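Local coordinates for protein ferredoxin (Trichomonas vaginalis, PDB 1L5P) that carries electrons on a single [2Fe-2S] cluster in the hydrogenosome, linking pyruvate:ferredoxin oxidoreductase to hydrogenase, at residues Q20-F23 / T24-E28; D69-A72 / N73-L76; T4-G8 / G9-Q13. All coordinates share one frame; numbering follows the deposited sequence.

Interaction 1: Q20-F23 / T24-E28; sequences QTLF and TVLTE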
ATOM      1  N   GLN A  20      -8.079  -3.303  -7.237  1.00 34.12           N
ATOM      2  CA  GLN A  20      -6.654  -3.523  -7.421  1.00 31.07           C
ATOM      3  C   GLN A  20      -6.027  -3.261  -6.059  1.00 30.13           C
ATOM      4  O   GLN A  20      -6.497  -2.401  -5.324  1.00 30.42           O
ATOM      5  CB  GLN A  20      -6.090  -2.520  -8.432  1.00 31.12           C
ATOM      6  CG  GLN A  20      -5.898  -3.059  -9.835  1.00 29.95           C
ATOM      7  CD  GLN A  20      -4.849  -2.288 -10.615  1.00 31.22           C
ATOM      8  OE1 GLN A  20      -4.866  -1.055 -10.651  1.00 29.27           O
ATOM      9  NE2 GLN A  20      -3.930  -3.013 -11.248  1.00 32.49           N
ATOM     10  N   THR A  21      -4.981  -3.996  -5.705  1.00 29.12           N
ATOM     11  CA  THR A  21      -4.346  -3.748  -4.422  1.00 27.27           C
ATOM     12  C   THR A  21      -3.260  -2.713  -4.623  1.00 26.40           C
ATOM     13  O   THR A  21      -2.726  -2.571  -5.720  1.00 26.42           O
ATOM     14  CB  THR A  21      -3.692  -4.999  -3.832  1.00 26.82           C
ATOM     15  OG1 THR A  21      -2.558  -5.361  -4.626  1.00 28.97           O
ATOM     16  CG2 THR A  21      -4.681  -6.145  -3.789  1.00 27.45           C
ATOM     17  N   LEU A  22      -2.942  -1.996  -3.557  1.00 24.77           N
ATOM     18  CA  LEU A  22      -1.913  -0.986  -3.603  1.00 24.90           C
ATOM     19  C   LEU A  22      -0.610  -1.636  -4.049  1.00 27.28           C
ATOM     20  O   LEU A  22       0.208  -1.013  -4.740  1.00 28.55           O
ATOM     21  CB  LEU A  22      -1.734  -0.375  -2.221  1.00 22.31           C
ATOM     22  CG  LEU A  22      -0.760   0.794  -2.185  1.00 23.68           C
ATOM     23  CD1 LEU A  22      -1.320   1.944  -3.012  1.00 20.12           C
ATOM     24  CD2 LEU A  22      -0.533   1.206  -0.754  1.00 22.67           C
ATOM     25  N   PHE A  23      -0.430  -2.889  -3.639  1.00 26.12           N
ATOM     26  CA  PHE A  23       0.761  -3.676  -3.963  1.00 25.25           C
ATOM     27  C   PHE A  23       0.882  -3.817  -5.470  1.00 26.45           C
ATOM     28  O   PHE A  23       1.937  -3.574  -6.048  1.00 26.97           O
ATOM     29  CB  PHE A  23       0.663  -5.075  -3.327  1.00 22.99           C
ATOM     30  CG  PHE A  23       1.820  -5.982  -3.655  1.00 15.89           C
ATOM     31  CD1 PHE A  23       3.034  -5.864  -2.979  1.00 15.10           C
ATOM     32  CD2 PHE A  23       1.690  -6.966  -4.629  1.00 14.19           C
ATOM     33  CE1 PHE A  23       4.107  -6.725  -3.273  1.00 15.02           C
ATOM     34  CE2 PHE A  23       2.752  -7.828  -4.930  1.00 12.66           C
ATOM     35  CZ  PHE A  23       3.963  -7.707  -4.249  1.00 12.84           C
ATOM     36  N   THR A  24      -0.213  -4.224  -6.099  1.00 27.85           N
ATOM     37  CA  THR A  24      -0.236  -4.391  -7.536  1.00 29.89           C
ATOM     38  C   THR A  24       0.120  -3.077  -8.200  1.00 30.18           C
ATOM     39  O   THR A  24       1.006  -3.017  -9.041  1.00 31.38           O
ATOM     40  CB  THR A  24      -1.619  -4.808  -8.003  1.00 31.62           C
ATOM     41  OG1 THR A  24      -1.972  -6.037  -7.364  1.00 34.53           O
ATOM     42  CG2 THR A  24      -1.638  -4.993  -9.516  1.00 34.03           C
ATOM     43  N   VAL A  25      -0.588  -2.027  -7.806  1.00 29.43           N
ATOM     44  CA  VAL A  25      -0.376  -0.694  -8.335  1.00 29.05           C
ATOM     45  C   VAL A  25       1.063  -0.227  -8.129  1.00 28.66           C
ATOM     46  O   VAL A  25       1.711   0.243  -9.064  1.00 29.33           O
ATOM     47  CB  VAL A  25      -1.346   0.289  -7.651  1.00 28.63           C
ATOM     48  CG1 VAL A  25      -0.939   1.729  -7.935  1.00 28.47           C
ATOM     49  CG2 VAL A  25      -2.765   0.007  -8.124  1.00 25.04           C
ATOM     50  N   LEU A  26       1.559  -0.368  -6.907  1.00 27.93           N
ATOM     51  CA  LEU A  26       2.914   0.054  -6.575  1.00 29.30           C
ATOM     52  C   LEU A  26       3.999  -0.742  -7.281  1.00 30.67           C
ATOM     53  O   LEU A  26       4.920  -0.169  -7.864  1.00 32.54           O
ATOM     54  CB  LEU A  26       3.145  -0.038  -5.066  1.00 28.18           C
ATOM     55  CG  LEU A  26       2.425   0.995  -4.198  1.00 26.63           C
ATOM     56  CD1 LEU A  26       2.946   0.900  -2.767  1.00 24.20           C
ATOM     57  CD2 LEU A  26       2.649   2.392  -4.770  1.00 23.60           C
ATOM     58  N   THR A  27       3.895  -2.065  -7.221  1.00 30.74           N
ATOM     59  CA  THR A  27       4.897  -2.919  -7.848  1.00 28.81           C
ATOM     60  C   THR A  27       4.894  -2.835  -9.368  1.00 29.29           C
ATOM     61  O   THR A  27       5.957  -2.874  -9.983  1.00 29.54           O
ATOM     62  CB  THR A  27       4.736  -4.403  -7.433  1.00 26.92           C
ATOM     63  OG1 THR A  27       3.397  -4.833  -7.705  1.00 26.40           O
ATOM     64  CG2 THR A  27       5.042  -4.584  -5.960  1.00 22.10           C
ATOM     65  N   GLU A  28       3.716  -2.718  -9.974  1.00 28.47           N
ATOM     66  CA  GLU A  28       3.632  -2.636 -11.427  1.00 29.18           C
ATOM     67  C   GLU A  28       4.103  -1.280 -11.959  1.00 30.49           C
ATOM     68  O   GLU A  28       4.162  -1.070 -13.171  1.00 32.61           O
ATOM     69  CB  GLU A  28       2.207  -2.916 -11.891  1.00 28.92           C
ATOM     70  CG  GLU A  28       1.998  -4.342 -12.344  1.00 31.78           C
ATOM     71  CD  GLU A  28       0.531  -4.745 -12.361  1.00 36.44           C
ATOM     72  OE1 GLU A  28       0.236  -5.924 -12.067  1.00 35.64           O
ATOM     73  OE2 GLU A  28      -0.331  -3.889 -12.672  1.00 38.14           O
TER
HETATM   74  O   HOH W   1      -1.378  -1.617 -12.512  1.00 28.02           O

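Interaction 2: D69-A72 / N73-L76; sequences DQPA and NARL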
ATOM      1  N   ASP A  69       5.730  -4.373  15.021  1.00 29.14           N
ATOM      2  CA  ASP A  69       7.064  -3.810  15.161  1.00 30.86           C
ATOM      3  C   ASP A  69       7.350  -2.746  14.099  1.00 30.47           C
ATOM      4  O   ASP A  69       8.505  -2.406  13.846  1.00 28.50           O
ATOM      5  CB  ASP A  69       8.107  -4.926  15.054  1.00 33.70           C
ATOM      6  CG  ASP A  69       8.093  -5.629  13.693  1.00 38.06           C
ATOM      7  OD1 ASP A  69       9.071  -6.346  13.376  1.00 38.46           O
ATOM      8  OD2 ASP A  69       7.106  -5.470  12.939  1.00 41.93           O
ATOM      9  N   GLN A  70       6.296  -2.234  13.470  1.00 31.62           N
ATOM     10  CA  GLN A  70       6.441  -1.205  12.442  1.00 30.45           C
ATOM     11  C   GLN A  70       5.887   0.137  12.922  1.00 31.21           C
ATOM     12  O   GLN A  70       5.188   0.197  13.945  1.00 32.95           O
ATOM     13  CB  GLN A  70       5.706  -1.621  11.171  1.00 29.77           C
ATOM     14  CG  GLN A  70       6.355  -2.769  10.421  1.00 31.39           C
ATOM     15  CD  GLN A  70       7.547  -2.333   9.578  1.00 30.80           C
ATOM     16  OE1 GLN A  70       7.613  -1.199   9.112  1.00 30.39           O
ATOM     17  NE2 GLN A  70       8.497  -3.241   9.382  1.00 31.57           N
ATOM     18  N   PRO A  71       6.199   1.235  12.201  1.00 28.80           N
ATOM     19  CA  PRO A  71       5.693   2.547  12.615  1.00 26.42           C
ATOM     20  C   PRO A  71       4.165   2.585  12.651  1.00 24.98           C
ATOM     21  O   PRO A  71       3.487   1.866  11.905  1.00 24.12           O
ATOM     22  CB  PRO A  71       6.289   3.519  11.586  1.00 27.57           C
ATOM     23  CG  PRO A  71       7.458   2.787  11.008  1.00 25.27           C
ATOM     24  CD  PRO A  71       7.043   1.343  10.996  1.00 27.19           C
ATOM     25  N   ALA A  72       3.646   3.439  13.527  1.00 24.24           N
ATOM     26  CA  ALA A  72       2.216   3.601  13.733  1.00 24.60           C
ATOM     27  C   ALA A  72       1.358   3.671  12.479  1.00 25.80           C
ATOM     28  O   ALA A  72       0.216   3.213  12.473  1.00 23.64           O
ATOM     29  CB  ALA A  72       1.980   4.832  14.571  1.00 26.35           C
ATOM     30  N   ASN A  73       1.906   4.242  11.414  1.00 27.89           N
ATOM     31  CA  ASN A  73       1.150   4.405  10.175  1.00 29.20           C
ATOM     32  C   ASN A  73       1.517   3.420   9.077  1.00 27.45           C
ATOM     33  O   ASN A  73       1.176   3.622   7.913  1.00 26.44           O
ATOM     34  CB  ASN A  73       1.309   5.837   9.661  1.00 34.63           C
ATOM     35  CG  ASN A  73       2.751   6.336   9.729  1.00 40.05           C
ATOM     36  OD1 ASN A  73       3.626   5.723  10.361  1.00 40.69           O
ATOM     37  ND2 ASN A  73       3.003   7.468   9.074  1.00 43.67           N
ATOM     38  N   ALA A  74       2.199   2.349   9.455  1.00 25.39           N
ATOM     39  CA  ALA A  74       2.602   1.329   8.501  1.00 22.27           C
ATOM     40  C   ALA A  74       1.417   0.470   8.106  1.00 21.32           C
ATOM     41  O   ALA A  74       0.536   0.216   8.913  1.00 22.92           O
ATOM     42  CB  ALA A  74       3.688   0.453   9.109  1.00 20.28           C
ATOM     43  N   ARG A  75       1.401   0.028   6.858  1.00 21.07           N
ATOM     44  CA  ARG A  75       0.351  -0.834   6.351  1.00 20.20           C
ATOM     45  C   ARG A  75       0.980  -1.771   5.313  1.00 23.39           C
ATOM     46  O   ARG A  75       2.066  -1.496   4.799  1.00 23.12           O
ATOM     47  CB  ARG A  75      -0.752  -0.005   5.689  1.00 20.42           C
ATOM     48  CG  ARG A  75      -1.509   0.922   6.622  1.00 21.94           C
ATOM     49  CD  ARG A  75      -2.467   0.154   7.534  1.00 19.70           C
ATOM     50  NE  ARG A  75      -3.281  -0.798   6.796  1.00 15.16           N
ATOM     51  CZ  ARG A  75      -4.515  -0.556   6.377  1.00 18.81           C
ATOM     52  NH1 ARG A  75      -5.082   0.614   6.629  1.00 18.26           N
ATOM     53  NH2 ARG A  75      -5.186  -1.484   5.699  1.00 18.54           N
ATOM     54  N   LEU A  76       0.307  -2.882   5.025  1.00 23.75           N
ATOM     55  CA  LEU A  76       0.777  -3.830   4.024  1.00 23.38           C
ATOM     56  C   LEU A  76       0.088  -3.414   2.734  1.00 23.32           C
ATOM     57  O   LEU A  76      -1.135  -3.436   2.651  1.00 24.22           O
ATOM     58  CB  LEU A  76       0.343  -5.255   4.372  1.00 23.30           C
ATOM     59  CG  LEU A  76       1.014  -5.999   5.529  1.00 22.28           C
ATOM     60  CD1 LEU A  76       0.530  -7.440   5.506  1.00 20.12           C
ATOM     61  CD2 LEU A  76       2.531  -5.937   5.413  1.00 19.62           C
TER
HETATM   62  O   HOH W   2      -0.741   1.701  10.631  1.00 30.36           O

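Interaction 3: T4-G8 / G9-Q13; sequences TAVKG and GVKKQ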
ATOM      1  N   THR A   4      -1.491   8.869  -4.492  1.00 28.50           N
ATOM      2  CA  THR A   4      -0.185   9.487  -4.556  1.00 29.19           C
ATOM      3  C   THR A   4       0.828   8.638  -3.799  1.00 28.84           C
ATOM      4  O   THR A   4       0.624   8.346  -2.621  1.00 30.10           O
ATOM      5  CB  THR A   4      -0.261  10.892  -3.919  1.00 29.97           C
ATOM      6  OG1 THR A   4      -1.135  11.717  -4.699  1.00 31.32           O
ATOM      7  CG2 THR A   4       1.110  11.530  -3.829  1.00 30.49           C
ATOM      8  N   ALA A   5       1.899   8.230  -4.476  1.00 27.59           N
ATOM      9  CA  ALA A   5       2.962   7.448  -3.851  1.00 28.37           C
ATOM     10  C   ALA A   5       4.109   8.426  -3.658  1.00 29.91           C
ATOM     11  O   ALA A   5       4.369   9.239  -4.538  1.00 32.74           O
ATOM     12  CB  ALA A   5       3.391   6.298  -4.764  1.00 28.02           C
ATOM     13  N   VAL A   6       4.787   8.358  -2.519  1.00 30.61           N
ATOM     14  CA  VAL A   6       5.890   9.265  -2.235  1.00 33.70           C
ATOM     15  C   VAL A   6       7.156   8.500  -1.911  1.00 37.52           C
ATOM     16  O   VAL A   6       7.285   7.946  -0.829  1.00 38.41           O
ATOM     17  CB  VAL A   6       5.576  10.158  -1.039  1.00 32.67           C
ATOM     18  CG1 VAL A   6       6.728  11.104  -0.781  1.00 31.15           C
ATOM     19  CG2 VAL A   6       4.288  10.915  -1.290  1.00 34.19           C
ATOM     20  N   LYS A   7       8.095   8.485  -2.849  1.00 42.32           N
ATOM     21  CA  LYS A   7       9.364   7.787  -2.669  1.00 45.01           C
ATOM     22  C   LYS A   7      10.497   8.793  -2.747  1.00 45.86           C
ATOM     23  O   LYS A   7      10.547   9.600  -3.671  1.00 47.71           O
ATOM     24  CB  LYS A   7       9.547   6.738  -3.769  1.00 46.26           C
ATOM     25  CG  LYS A   7       9.725   5.317  -3.268  1.00 48.76           C
ATOM     26  CD  LYS A   7       9.990   4.357  -4.423  1.00 51.41           C
ATOM     27  CE  LYS A   7      10.870   3.190  -3.987  1.00 52.96           C
ATOM     28  NZ  LYS A   7      11.921   2.877  -4.998  1.00 54.56           N
ATOM     29  N   GLY A   8      11.405   8.743  -1.782  1.00 46.76           N
ATOM     30  CA  GLY A   8      12.524   9.668  -1.786  1.00 49.40           C
ATOM     31  C   GLY A   8      12.122  11.121  -1.978  1.00 50.94           C
ATOM     32  O   GLY A   8      12.646  11.814  -2.859  1.00 52.71           O
ATOM     33  N   GLY A   9      11.185  11.585  -1.160  1.00 50.03           N
ATOM     34  CA  GLY A   9      10.746  12.962  -1.255  1.00 49.90           C
ATOM     35  C   GLY A   9      10.076  13.350  -2.560  1.00 49.27           C
ATOM     36  O   GLY A   9       9.659  14.497  -2.716  1.00 51.40           O
ATOM     37  N   VAL A  10       9.964  12.425  -3.506  1.00 46.58           N
ATOM     38  CA  VAL A  10       9.311  12.775  -4.752  1.00 44.66           C
ATOM     39  C   VAL A  10       7.924  12.154  -4.839  1.00 45.02           C
ATOM     40  O   VAL A  10       7.734  10.956  -4.614  1.00 44.19           O
ATOM     41  CB  VAL A  10      10.181  12.401  -5.979  1.00 43.46           C
ATOM     42  CG1 VAL A  10      11.632  12.717  -5.681  1.00 42.35           C
ATOM     43  CG2 VAL A  10      10.028  10.945  -6.327  1.00 45.37           C
ATOM     44  N   LYS A  11       6.951  13.006  -5.133  1.00 45.33           N
ATOM     45  CA  LYS A  11       5.555  12.612  -5.259  1.00 45.28           C
ATOM     46  C   LYS A  11       5.304  12.055  -6.651  1.00 45.61           C
ATOM     47  O   LYS A  11       5.794  12.605  -7.628  1.00 47.09           O
ATOM     48  CB  LYS A  11       4.663  13.834  -5.059  1.00 45.69           C
ATOM     49  CG  LYS A  11       3.474  13.619  -4.170  1.00 46.31           C
ATOM     50  CD  LYS A  11       3.293  14.795  -3.228  1.00 47.18           C
ATOM     51  CE  LYS A  11       4.491  14.942  -2.301  1.00 47.18           C
ATOM     52  NZ  LYS A  11       4.272  15.966  -1.235  1.00 49.28           N
ATOM     53  N   LYS A  12       4.536  10.974  -6.740  1.00 46.04           N
ATOM     54  CA  LYS A  12       4.205  10.364  -8.026  1.00 45.49           C
ATOM     55  C   LYS A  12       2.755   9.908  -8.005  1.00 45.80           C
ATOM     56  O   LYS A  12       2.394   9.019  -7.239  1.00 47.44           O
ATOM     57  CB  LYS A  12       5.099   9.154  -8.302  1.00 47.08           C
ATOM     58  CG  LYS A  12       6.585   9.421  -8.171  1.00 48.38           C
ATOM     59  CD  LYS A  12       7.376   8.576  -9.147  1.00 48.84           C
ATOM     60  CE  LYS A  12       8.612   9.321  -9.618  1.00 50.51           C
ATOM     61  NZ  LYS A  12       9.644   9.417  -8.549  1.00 48.84           N
ATOM     62  N   GLN A  13       1.922  10.512  -8.843  1.00 44.92           N
ATOM     63  CA  GLN A  13       0.520  10.135  -8.890  1.00 45.03           C
ATOM     64  C   GLN A  13       0.332   8.901  -9.757  1.00 44.37           C
ATOM     65  O   GLN A  13       0.847   8.820 -10.874  1.00 44.17           O
ATOM     66  CB  GLN A  13      -0.331  11.285  -9.428  1.00 47.68           C
ATOM     67  CG  GLN A  13      -1.727  10.861  -9.863  1.00 50.21           C
ATOM     68  CD  GLN A  13      -2.710  12.011  -9.850  1.00 51.48           C
ATOM     69  OE1 GLN A  13      -2.441  13.058  -9.259  1.00 54.77           O
ATOM     70  NE2 GLN A  13      -3.856  11.826 -10.500  1.00 52.39           N
TER

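Interaction 1: Q20-F23 / T24-E28
Thr27 lays its methyl group over one face of the ring of Phe23, one turn earlier in the short helix 22-27. Thr27 CG2 sits 3.7 Å from the ring centroid, 17° off the normal and displaced toward the rim, a CH-pi contact. With chi1 at 54°, the Thr27 hydroxyl turns back on the helix while the methyl faces the ring. Thr27 OG1 donates to Phe23 O at 2.5 Å, and Thr27 N reaches the same oxygen from the opposite face of the carbonyl plane, so one residue grips that acceptor twice. Thr21 occupies the N-cap position; its OG1 and Thr24 OG1 share a hydrogen bond of 2.9 Å, the two side chains crossing at about a right angle. Its carbonyl is used as well, Val25 N pointing almost straight at Thr21 O (3.0 Å, 176° at the hydrogen). Beyond the cap, Gln20 runs extended across Thr24 and Val25, its OE1 held by the backbone N of Glu17 and its NE2 joined to Glu28 OE2 through a bridging water. Leu22 and Leu26, one turn apart, meet obliquely, Leu22 CG lying 3.8 Å from Leu26 CD1. Phe23 carries its ring against the [2Fe-2S] cluster and its ligands Cys47 and Cys78, whereas Leu22 and Leu26 pack on strand 2-7, Val25 and Leu26 on strand 10-15, and backbone bonds join Gln20 to Leu82 and Leu22 to Ile80.

Interaction 2: D69-A72 / N73-L76
A type I beta turn from Pro71 to Ala74 brings the chain out of the loop after helix 61-67 and into strand 74-76, an outermost strand of the mixed sheet of this 2Fe-2S ferredoxin domain. The turn is closed by Ala74 N donating to Pro71 O at 2.8 Å, with 159° at the hydrogen. The donor stands 47° out of the carbonyl plane, so the approach is from above rather than along a lone pair. Ala74 directs its methyl back across the turn, where Ala74 CB meets Gln70 CB at 3.6 Å and, more loosely, Pro71 CD at 4.0 Å; this methyl also packs on Leu67 of helix 61-67, tying the turn to the helix that precedes it. Asn73, at the last corner, holds CG between its own backbone N and carbonyl carbon (chi1 44°), which folds the amide back beside the proline, with Asn73 OD1 3.7 Å from Pro71 CB. Past the turn Arg75 makes a salt bridge to Glu63, whose carboxylate also accepts from Leu76 N, and the Leu76 side chain touches the [2Fe-2S] cluster. Backbone bonds from Asn73 to His51 and from Arg75 to Cys49 fasten this edge to strand 48-53. A water links two backbone acceptors, donating to Ala72 O and to Ala74 O at 2.6 Å each.

Interaction 3: T4-G8 / G9-Q13
Ala5 and Lys12 are joined by two backbone hydrogen bonds across an antiparallel hairpin: Ala5 N gives to Lys12 O at 2.9 Å, and Lys12 N to Ala5 O at 2.8 Å. The first is nearly straight at its hydrogen (171°), whereas the second is more bent. Two residues nearer the bend, Lys7 and Val10 form the other hydrogen-bonded pair, Lys7 N reaching Val10 O at 3.1 Å and Val10 N returning to Lys7 O at 2.9 Å. That return bond closes the type I' turn, whose corners Gly8 and Gly9 both adopt positive phi, a conformation glycine accepts readily. Val10 O is engaged again by a CA-H...O contact from Val6 CA at 3.5 Å. In the non-hydrogen-bonded pair Val6 and Lys11, the side chains lie side by side and point the same way, Val6 CG2 touching Lys11 CG at 4.0 Å. The backbones of Thr4 and Val6 bond instead to the other neighbour, at Ala89, Phe91 and Leu93, in and beside strand 90-92. Strand 2-7 is thus shared between 10-15, at the sheet's edge, and the parallel strand 90-92, with Ala5 packed against Leu31 and Leu93 and Val6 against Val90.

Overall arrangement
Along the chain interaction 3 comes first, then interaction 1, then interaction 2, all within the one 2Fe-2S ferredoxin domain. Interactions 2 and 3 include the two outermost strands, 74-76 and 10-15, of the same five-stranded mixed sheet, their centres about 18 Å apart and without contact. Helix 22-27 of interaction 1 packs against the hairpin of interaction 3, where Leu26 CD2 meets Ala5 CB at 4.0 Å, while interactions 1 and 2 lie on opposite sides of the chain's centre. Even so, those two converge on the cofactor, which Phe23 and Leu76 both touch. The hairpin forms one margin of the sheet and is packed on by the helix, while interactions 1 and 2 each supply a side chain to the surroundings of the electron-carrying cluster.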